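PDB 3QEC: putative carbohydrate binding protein from Pseudomonas aeruginosa, which probably binds carbohydrates such as heparin, and may take part in carbohydrate transport and biofilm formation. Local coordinates for residues N44-L49 with V88-T93; T108-S113 with T133-V138; D6-P11 with T53-A58. All coordinates share one frame; numbering follows the deposited sequence.

The three contacts run from the centre of a small beta-rich domain to its covering layer. Interactions 1 and 2, whose centres lie about 12 Å apart, belong to one four-stranded antiparallel sheet: each pairs an edge strand (89-92 or 125-138) with an inner one (46-51 or 107-120), and the inner strands adjoin through the backbone bond from Ala48 to Ser112. Interaction 3 has its centre about 16 Å from that of interaction 2, on helix 54-63, where Tyr110 packs against Met56 and Lys57. Along the chain, interactions 1 and 3 alternate their segments, and interaction 2 comes last; the N-terminal segment 6-11 thus meets a helix that follows strand 46-51 directly and lies over the Tyr110 side of the sheet.

Interaction 1 of 3, residues N44-L49 with V88-T93; sequences NTKVAL and VREATT
Lys46 and Glu90 slant across each other on one face of the strand pair, diagonal neighbours rather than directly opposed residues. The lysine chain is extended beyond CG and brings its methylene groups alongside the carboxylate, Lys46 CD lying 3.4 Å from Glu90 OE2. The ammonium group makes only a long salt bridge, Lys46 NZ to Glu90 OE2 at 3.8 Å, so the carboxylate oxygen lies nearer the lysine methylenes than the ammonium. Ala48, on the same face, reaches Val88 just before the strand with CB to CG1; at the other end Asn44 lies side by side with Thr92, its amide nitrogen ND2 near the methyl CG2.

Val47, on the other face, meets Thr93 just past the end of strand 89-92 at about a right angle, CG2 to CG2 at 3.7 Å. The threonine is turned so that its hydroxyl lies between its own backbone N and carbonyl carbon (chi1 66°). Placed there, Thr93 OG1 receives the N-H of Thr45 in a nearly straight bond (3.0 Å, 171° at the hydrogen), while it also bonds to Gly42 O. The backbone of Thr93 returns the grip through its N to Thr45 O.

Farther along, Val47 with Ala91 and Leu49 with Arg89 form hydrogen-bonded pairs; the bond from Val47 N to Ala91 O measures 2.7 Å. Leu49 O takes two donors, Arg89 N and a water, each at 2.9 Å. That water accepts from Arg89 NH1 in the plane of the guanidinium group, tying the side chain back to the strand opposite, while Arg89 NH2 has a weak bond to Gln20 O.

Leu49 and Ala91 also touch Phe101 of strand 98-104, in the other sheet. This antiparallel edge pair is consistent with a beta sandwich: one side, with Val47, Leu49 and Ala91, faces the second sheet, and the other is largely polar (Lys46, Glu90, Thr92).

Interaction 2 of 3, residues T108-S113 with T133-V138; sequences TYYISS and TKLVTV
Tyr110 and Leu135 share nearly the same first torsion, chi1 -78° and -80°, which sets each CG anti to its carbonyl carbon and lays the two side chains together, pointing the same way. Leu135 CD2 approaches the tyrosine at CE1, 3.6 Å away. Thr133 CG2 meets the same ring at CD1 (3.8 Å), and Lys134 O stands near the ring plane at its edge. At the end of this row the hydroxyls Ser112 OG and Thr133 OG1 meet at 2.7 Å; Thr133 OG1 is also hydrogen-bonded to Gly64 O.

These strands are the two arms of a long antiparallel beta hairpin, 107-120 and 125-138. Tyr109 with Val136 and Ile111 with Lys134 form its hydrogen-bonded pairs here, each joined by two backbone bonds. Tyr110 looks outward to helix 54-63, its ring meeting that of Tyr60, whereas Tyr109, Ile111 and Val136 line the face turned toward strand 98-104 of the second sheet.

On that inner face Val136 CG1 is shared between Tyr109 CB at 3.9 Å and Ile111 CG2 at 4.0 Å. The Tyr109 ring presents an in-plane edge to Val136 O, and Val138 CG2 lies 4.0 Å from its CE1. Its hydroxyl is held by Pro105 O, and its CB also packs on Leu49 of the neighbouring strand 46-51.

Interaction 3 of 3, residues D6-P11 with T53-A58; sequences DLPDFP and TSYMKA
The carbonyl oxygen of Pro8 lies in the plane of the Tyr55 ring and is met by two carbons along its edge, CD1 and CE1, each 3.4 Å from Pro8 O. Across one face of the same ring stands Phe10, edge first: its CD1 sits above the plane toward the rim, and the ring planes are turned 77° apart with centroids separated by 5.5 Å. This T-shaped pair arises with CG of Tyr55 anti to the backbone N (chi1 -174°), which carries the phenol out from the helix among residues of the N-terminal segment.

The helix is 54-63, and the extended, proline-rich segment 6-11 packs along its first turn before entering helix 12-16. Thr53 is the N-cap of helix 54-63, its OG1 accepting a weak bond from the N of selenomethionine Met56 and also bonding to Tyr15 OH.

Pro11 CD packs against Tyr55 CB at 3.5 Å, while the Leu7 side chain crosses that of Tyr55 at about a right angle, its CD1 near CZ and OH. One turn on, Ala58 CB is touched by Pro8 CD (3.7 Å) and Leu7 CD2 (4.0 Å). Beyond both segments, Tyr55 OH is hydrogen-bonded to Asp81 N, and Phe10 stacks on Tyr15.

Interaction 1 of 3, residues N44-L49 with V88-T93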
loop_
_atom_site.group_PDB
_atom_site.type_symbol
_atom_site.label_atom_id
_atom_site.label_comp_id
_atom_site.label_asym_id
_atom_site.label_seq_id
_atom_site.Cartn_x
_atom_site.Cartn_y
_atom_site.Cartn_z
ATOM N N ASN A 44 0.937 -13.481 4.883
ATOM C CA ASN A 44 0.537 -12.958 6.199
ATOM C C ASN A 44 1.045 -11.497 6.405
ATOM O O ASN A 44 1.493 -11.122 7.485
ATOM C CB ASN A 44 1.007 -13.907 7.313
ATOM C CG ASN A 44 0.359 -13.703 8.659
ATOM O OD1 ASN A 44 1.049 -13.616 9.681
ATOM N ND2 ASN A 44 -0.976 -13.663 8.706
ATOM N N THR A 45 0.927 -10.682 5.345
ATOM C CA THR A 45 1.370 -9.290 5.261
ATOM C C THR A 45 0.162 -8.361 5.211
ATOM O O THR A 45 -0.796 -8.640 4.485
ATOM C CB THR A 45 2.276 -9.124 4.018
ATOM O OG1 THR A 45 3.384 -10.019 4.144
ATOM C CG2 THR A 45 2.798 -7.716 3.846
ATOM N N LYS A 46 0.213 -7.260 5.995
ATOM C CA LYS A 46 -0.854 -6.268 6.050
ATOM C C LYS A 46 -0.860 -5.405 4.786
ATOM O O LYS A 46 0.202 -5.009 4.291
ATOM C CB LYS A 46 -0.737 -5.394 7.309
ATOM C CG LYS A 46 -1.247 -6.098 8.554
ATOM C CD LYS A 46 -1.210 -5.200 9.780
ATOM C CE LYS A 46 -1.612 -5.933 11.038
ATOM N NZ LYS A 46 -1.603 -5.041 12.228
ATOM N N VAL A 47 -2.069 -5.160 4.252
ATOM C CA VAL A 47 -2.354 -4.344 3.057
ATOM C C VAL A 47 -3.337 -3.241 3.480
ATOM O O VAL A 47 -4.336 -3.534 4.125
ATOM C CB VAL A 47 -2.896 -5.199 1.859
ATOM C CG1 VAL A 47 -3.235 -4.329 0.655
ATOM C CG2 VAL A 47 -1.907 -6.289 1.460
ATOM N N ALA A 48 -3.029 -1.989 3.156
ATOM C CA ALA A 48 -3.856 -0.825 3.483
ATOM C C ALA A 48 -4.582 -0.292 2.249
ATOM O O ALA A 48 -4.013 -0.254 1.151
ATOM C CB ALA A 48 -2.996 0.280 4.089
ATOM N N LEU A 49 -5.831 0.144 2.446
ATOM C CA LEU A 49 -6.655 0.742 1.394
ATOM C C LEU A 49 -7.279 2.021 1.965
ATOM O O LEU A 49 -8.001 1.953 2.961
ATOM C CB LEU A 49 -7.715 -0.273 0.916
ATOM C CG LEU A 49 -8.703 0.199 -0.133
ATOM C CD1 LEU A 49 -8.143 0.010 -1.516
ATOM C CD2 LEU A 49 -10.002 -0.545 0.005
ATOM N N VAL A 88 -8.797 4.493 6.933
ATOM C CA VAL A 88 -7.948 3.396 6.475
ATOM C C VAL A 88 -8.624 2.063 6.724
ATOM O O VAL A 88 -9.026 1.777 7.847
ATOM C CB VAL A 88 -6.533 3.443 7.131
ATOM C CG1 VAL A 88 -5.659 2.279 6.668
ATOM C CG2 VAL A 88 -5.840 4.773 6.844
ATOM N N ARG A 89 -8.732 1.246 5.666
ATOM C CA ARG A 89 -9.239 -0.125 5.699
ATOM C C ARG A 89 -8.034 -1.046 5.569
ATOM O O ARG A 89 -7.036 -0.663 4.958
ATOM C CB ARG A 89 -10.277 -0.371 4.601
ATOM C CG ARG A 89 -11.635 0.181 4.943
ATOM C CD ARG A 89 -12.508 0.254 3.715
ATOM N NE ARG A 89 -13.870 0.673 4.039
ATOM C CZ ARG A 89 -14.301 1.921 3.932
ATOM N NH1 ARG A 89 -13.483 2.878 3.514
ATOM N NH2 ARG A 89 -15.555 2.225 4.248
ATOM N N GLU A 90 -8.106 -2.238 6.149
ATOM C CA GLU A 90 -6.964 -3.137 6.197
ATOM C C GLU A 90 -7.336 -4.600 5.962
ATOM O O GLU A 90 -8.389 -5.053 6.401
ATOM C CB GLU A 90 -6.342 -2.995 7.591
ATOM C CG GLU A 90 -4.903 -3.430 7.729
ATOM C CD GLU A 90 -4.391 -3.156 9.126
ATOM O OE1 GLU A 90 -4.012 -1.991 9.388
ATOM O OE2 GLU A 90 -4.444 -4.078 9.976
ATOM N N ALA A 91 -6.445 -5.333 5.291
ATOM C CA ALA A 91 -6.554 -6.763 5.033
ATOM C C ALA A 91 -5.191 -7.406 5.195
ATOM O O ALA A 91 -4.186 -6.753 4.943
ATOM C CB ALA A 91 -7.087 -7.013 3.632
ATOM N N THR A 92 -5.154 -8.670 5.624
ATOM C CA THR A 92 -3.934 -9.465 5.747
ATOM C C THR A 92 -3.946 -10.514 4.628
ATOM O O THR A 92 -4.962 -11.201 4.453
ATOM C CB THR A 92 -3.836 -10.117 7.155
ATOM O OG1 THR A 92 -3.800 -9.097 8.148
ATOM C CG2 THR A 92 -2.616 -11.010 7.311
ATOM N N THR A 93 -2.827 -10.643 3.879
ATOM C CA THR A 93 -2.706 -11.633 2.808
ATOM C C THR A 93 -2.653 -13.030 3.414
ATOM O O THR A 93 -2.255 -13.170 4.572
ATOM C CB THR A 93 -1.471 -11.376 1.934
ATOM O OG1 THR A 93 -0.298 -11.575 2.715
ATOM C CG2 THR A 93 -1.464 -9.983 1.268
HETATM O O HOH W 1 -10.671 3.118 2.979
#

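Interaction 2 of 3, residues T108-S113 with T133-V138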
loop_
_atom_site.group_PDB
_atom_site.type_symbol
_atom_site.label_atom_id
_atom_site.label_comp_id
_atom_site.label_asym_id
_atom_site.label_seq_id
_atom_site.Cartn_x
_atom_site.Cartn_y
_atom_site.Cartn_z
ATOM N N THR A 108 -11.883 6.690 -5.206
ATOM C CA THR A 108 -10.515 6.463 -5.683
ATOM C C THR A 108 -9.615 6.248 -4.479
ATOM O O THR A 108 -9.705 6.989 -3.500
ATOM C CB THR A 108 -10.051 7.581 -6.621
ATOM O OG1 THR A 108 -11.120 7.860 -7.544
ATOM C CG2 THR A 108 -8.787 7.180 -7.411
ATOM N N TYR A 109 -8.780 5.203 -4.541
ATOM C CA TYR A 109 -7.959 4.781 -3.409
ATOM C C TYR A 109 -6.509 4.527 -3.729
ATOM O O TYR A 109 -6.145 4.268 -4.882
ATOM C CB TYR A 109 -8.514 3.437 -2.853
ATOM C CG TYR A 109 -9.960 3.466 -2.406
ATOM C CD1 TYR A 109 -10.995 3.285 -3.316
ATOM C CD2 TYR A 109 -10.292 3.631 -1.062
ATOM C CE1 TYR A 109 -12.326 3.325 -2.911
ATOM C CE2 TYR A 109 -11.620 3.666 -0.645
ATOM C CZ TYR A 109 -12.633 3.527 -1.576
ATOM O OH TYR A 109 -13.939 3.567 -1.177
ATOM N N TYR A 110 -5.690 4.530 -2.668
ATOM C CA TYR A 110 -4.315 4.049 -2.642
ATOM C C TYR A 110 -4.384 2.698 -1.987
ATOM O O TYR A 110 -5.010 2.566 -0.932
ATOM C CB TYR A 110 -3.334 4.977 -1.879
ATOM C CG TYR A 110 -2.893 6.194 -2.660
ATOM C CD1 TYR A 110 -2.197 6.066 -3.860
ATOM C CD2 TYR A 110 -3.173 7.479 -2.203
ATOM C CE1 TYR A 110 -1.832 7.187 -4.604
ATOM C CE2 TYR A 110 -2.836 8.605 -2.955
ATOM C CZ TYR A 110 -2.143 8.455 -4.140
ATOM O OH TYR A 110 -1.784 9.570 -4.859
ATOM N N ILE A 111 -3.828 1.680 -2.635
ATOM C CA ILE A 111 -3.730 0.326 -2.073
ATOM C C ILE A 111 -2.205 0.136 -1.874
ATOM O O ILE A 111 -1.431 0.373 -2.807
ATOM C CB ILE A 111 -4.483 -0.740 -2.911
ATOM C CG1 ILE A 111 -4.578 -2.097 -2.170
ATOM C CG2 ILE A 111 -3.978 -0.844 -4.375
ATOM C CD1 ILE A 111 -5.658 -3.042 -2.750
ATOM N N SER A 112 -1.777 -0.094 -0.628
ATOM C CA SER A 112 -0.366 -0.072 -0.255
ATOM C C SER A 112 0.038 -1.168 0.733
ATOM O O SER A 112 -0.719 -1.491 1.653
ATOM C CB SER A 112 -0.045 1.289 0.375
ATOM O OG SER A 112 1.349 1.507 0.529
ATOM N N SER A 113 1.278 -1.678 0.577
ATOM C CA SER A 113 1.869 -2.705 1.439
ATOM C C SER A 113 3.397 -2.552 1.540
ATOM O O SER A 113 3.999 -1.772 0.793
ATOM C CB SER A 113 1.522 -4.101 0.929
ATOM O OG SER A 113 1.731 -5.071 1.944
ATOM N N THR A 133 2.895 0.710 -3.774
ATOM C CA THR A 133 1.634 1.457 -3.714
ATOM C C THR A 133 1.084 1.680 -5.124
ATOM O O THR A 133 1.812 2.133 -6.011
ATOM C CB THR A 133 1.879 2.803 -2.985
ATOM O OG1 THR A 133 2.454 2.551 -1.695
ATOM C CG2 THR A 133 0.631 3.667 -2.861
ATOM N N LYS A 134 -0.216 1.384 -5.313
ATOM C CA LYS A 134 -0.933 1.573 -6.580
ATOM C C LYS A 134 -2.250 2.322 -6.352
ATOM O O LYS A 134 -2.757 2.368 -5.214
ATOM C CB LYS A 134 -1.222 0.202 -7.245
ATOM C CG LYS A 134 0.014 -0.569 -7.723
ATOM C CD LYS A 134 0.532 -0.054 -9.061
ATOM C CE LYS A 134 1.841 -0.675 -9.450
ATOM N NZ LYS A 134 2.247 -0.243 -10.804
ATOM N N LEU A 135 -2.812 2.894 -7.433
ATOM C CA LEU A 135 -4.122 3.538 -7.426
ATOM C C LEU A 135 -5.198 2.524 -7.846
ATOM O O LEU A 135 -4.996 1.807 -8.840
ATOM C CB LEU A 135 -4.159 4.743 -8.394
ATOM C CG LEU A 135 -3.561 6.096 -7.950
ATOM C CD1 LEU A 135 -3.245 6.973 -9.168
ATOM C CD2 LEU A 135 -4.513 6.865 -6.997
ATOM N N VAL A 136 -6.366 2.500 -7.142
ATOM C CA VAL A 136 -7.505 1.648 -7.550
ATOM C C VAL A 136 -8.792 2.511 -7.526
ATOM O O VAL A 136 -9.051 3.216 -6.552
ATOM C CB VAL A 136 -7.647 0.296 -6.768
ATOM C CG1 VAL A 136 -7.631 0.491 -5.257
ATOM C CG2 VAL A 136 -8.876 -0.498 -7.212
ATOM N N THR A 137 -9.561 2.473 -8.618
ATOM C CA THR A 137 -10.829 3.188 -8.781
ATOM C C THR A 137 -12.002 2.209 -8.612
ATOM O O THR A 137 -11.965 1.087 -9.129
ATOM C CB THR A 137 -10.880 3.902 -10.153
ATOM O OG1 THR A 137 -9.794 4.819 -10.237
ATOM C CG2 THR A 137 -12.143 4.688 -10.335
ATOM N N VAL A 138 -13.047 2.641 -7.890
ATOM C CA VAL A 138 -14.222 1.805 -7.648
ATOM C C VAL A 138 -15.465 2.601 -8.027
ATOM O O VAL A 138 -15.682 3.667 -7.458
ATOM C CB VAL A 138 -14.271 1.275 -6.182
ATOM C CG1 VAL A 138 -15.463 0.333 -5.966
ATOM C CG2 VAL A 138 -12.953 0.579 -5.805
#

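Interaction 3 of 3, residues D6-P11 with T53-A58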
loop_
_atom_site.group_PDB
_atom_site.type_symbol
_atom_site.label_atom_id
_atom_site.label_comp_id
_atom_site.label_asym_id
_atom_site.label_seq_id
_atom_site.Cartn_x
_atom_site.Cartn_y
_atom_site.Cartn_z
ATOM N N ASP A 6 7.910 19.015 3.325
ATOM C CA ASP A 6 7.197 17.901 3.963
ATOM C C ASP A 6 5.758 17.721 3.371
ATOM O O ASP A 6 5.592 17.754 2.138
ATOM C CB ASP A 6 7.178 18.036 5.514
ATOM C CG ASP A 6 7.006 19.437 6.105
ATOM O OD1 ASP A 6 6.633 20.367 5.349
ATOM O OD2 ASP A 6 7.230 19.599 7.328
ATOM N N LEU A 7 4.736 17.485 4.238
ATOM C CA LEU A 7 3.361 17.212 3.801
ATOM C C LEU A 7 2.467 18.438 3.818
ATOM O O LEU A 7 2.621 19.282 4.706
ATOM C CB LEU A 7 2.709 16.127 4.683
ATOM C CG LEU A 7 3.336 14.747 4.678
ATOM C CD1 LEU A 7 2.650 13.873 5.664
ATOM C CD2 LEU A 7 3.293 14.118 3.307
ATOM N N PRO A 8 1.453 18.510 2.915
ATOM C CA PRO A 8 0.518 19.648 2.964
ATOM C C PRO A 8 -0.400 19.574 4.188
ATOM O O PRO A 8 -0.423 18.546 4.873
ATOM C CB PRO A 8 -0.276 19.502 1.663
ATOM C CG PRO A 8 -0.201 18.077 1.323
ATOM C CD PRO A 8 1.109 17.579 1.818
ATOM N N ASP A 9 -1.146 20.651 4.476
ATOM C CA ASP A 9 -2.113 20.635 5.578
ATOM C C ASP A 9 -3.182 19.571 5.296
ATOM O O ASP A 9 -3.540 19.360 4.126
ATOM C CB ASP A 9 -2.776 22.016 5.759
ATOM C CG ASP A 9 -1.870 23.152 6.207
ATOM O OD1 ASP A 9 -0.868 22.880 6.926
ATOM O OD2 ASP A 9 -2.201 24.322 5.906
ATOM N N PHE A 10 -3.659 18.881 6.346
ATOM C CA PHE A 10 -4.697 17.855 6.222
ATOM C C PHE A 10 -5.945 18.458 5.527
ATOM O O PHE A 10 -6.495 19.438 6.031
ATOM C CB PHE A 10 -5.047 17.254 7.599
ATOM C CG PHE A 10 -6.009 16.091 7.531
ATOM C CD1 PHE A 10 -5.561 14.814 7.214
ATOM C CD2 PHE A 10 -7.363 16.273 7.790
ATOM C CE1 PHE A 10 -6.446 13.742 7.167
ATOM C CE2 PHE A 10 -8.248 15.201 7.739
ATOM C CZ PHE A 10 -7.784 13.942 7.438
ATOM N N PRO A 11 -6.336 17.938 4.329
ATOM C CA PRO A 11 -7.471 18.527 3.590
ATOM C C PRO A 11 -8.826 17.931 3.991
ATOM O O PRO A 11 -9.279 16.934 3.419
ATOM C CB PRO A 11 -7.126 18.206 2.131
ATOM C CG PRO A 11 -6.269 16.975 2.195
ATOM C CD PRO A 11 -5.751 16.802 3.585
ATOM N N THR A 53 -6.052 11.034 -1.610
ATOM C CA THR A 53 -6.102 12.484 -1.391
ATOM C C THR A 53 -4.781 13.155 -1.746
ATOM O O THR A 53 -3.750 12.482 -1.888
ATOM C CB THR A 53 -6.488 12.797 0.073
ATOM O OG1 THR A 53 -5.503 12.265 0.958
ATOM C CG2 THR A 53 -7.889 12.297 0.440
ATOM N N SER A 54 -4.804 14.501 -1.870
ATOM C CA SER A 54 -3.611 15.293 -2.175
ATOM C C SER A 54 -2.549 15.138 -1.048
ATOM O O SER A 54 -1.348 15.197 -1.318
ATOM C CB SER A 54 -3.981 16.756 -2.392
ATOM O OG SER A 54 -4.467 17.356 -1.203
ATOM N N TYR A 55 -3.024 14.879 0.190
ATOM C CA TYR A 55 -2.257 14.638 1.416
ATOM C C TYR A 55 -1.418 13.344 1.274
ATOM O O TYR A 55 -0.196 13.401 1.407
ATOM C CB TYR A 55 -3.231 14.554 2.634
ATOM C CG TYR A 55 -2.567 14.437 3.992
ATOM C CD1 TYR A 55 -1.855 15.504 4.539
ATOM C CD2 TYR A 55 -2.681 13.274 4.749
ATOM C CE1 TYR A 55 -1.246 15.401 5.795
ATOM C CE2 TYR A 55 -2.051 13.148 5.991
ATOM C CZ TYR A 55 -1.339 14.216 6.513
ATOM O OH TYR A 55 -0.738 14.100 7.746
HETATM N N MSE A 56 -2.072 12.196 0.964
HETATM C CA MSE A 56 -1.381 10.904 0.816
HETATM C C MSE A 56 -0.597 10.787 -0.523
HETATM O O MSE A 56 0.362 10.013 -0.583
HETATM C CB MSE A 56 -2.341 9.732 1.007
HETATM C CG MSE A 56 -2.853 9.613 2.461
HETATM SE SE MSE A 56 -1.442 9.759 3.814
HETATM C CE MSE A 56 -0.645 7.985 3.614
ATOM N N LYS A 57 -0.949 11.580 -1.557
ATOM C CA LYS A 57 -0.205 11.624 -2.828
ATOM C C LYS A 57 1.229 12.084 -2.544
ATOM O O LYS A 57 2.187 11.498 -3.062
ATOM C CB LYS A 57 -0.898 12.571 -3.831
ATOM C CG LYS A 57 -0.147 12.763 -5.156
ATOM C CD LYS A 57 -0.889 13.705 -6.082
ATOM C CE LYS A 57 -0.189 13.899 -7.397
ATOM N NZ LYS A 57 -1.038 14.663 -8.358
ATOM N N ALA A 58 1.360 13.133 -1.694
ATOM C CA ALA A 58 2.638 13.704 -1.252
ATOM C C ALA A 58 3.430 12.676 -0.409
ATOM O O ALA A 58 4.647 12.543 -0.580
ATOM C CB ALA A 58 2.386 14.972 -0.454
#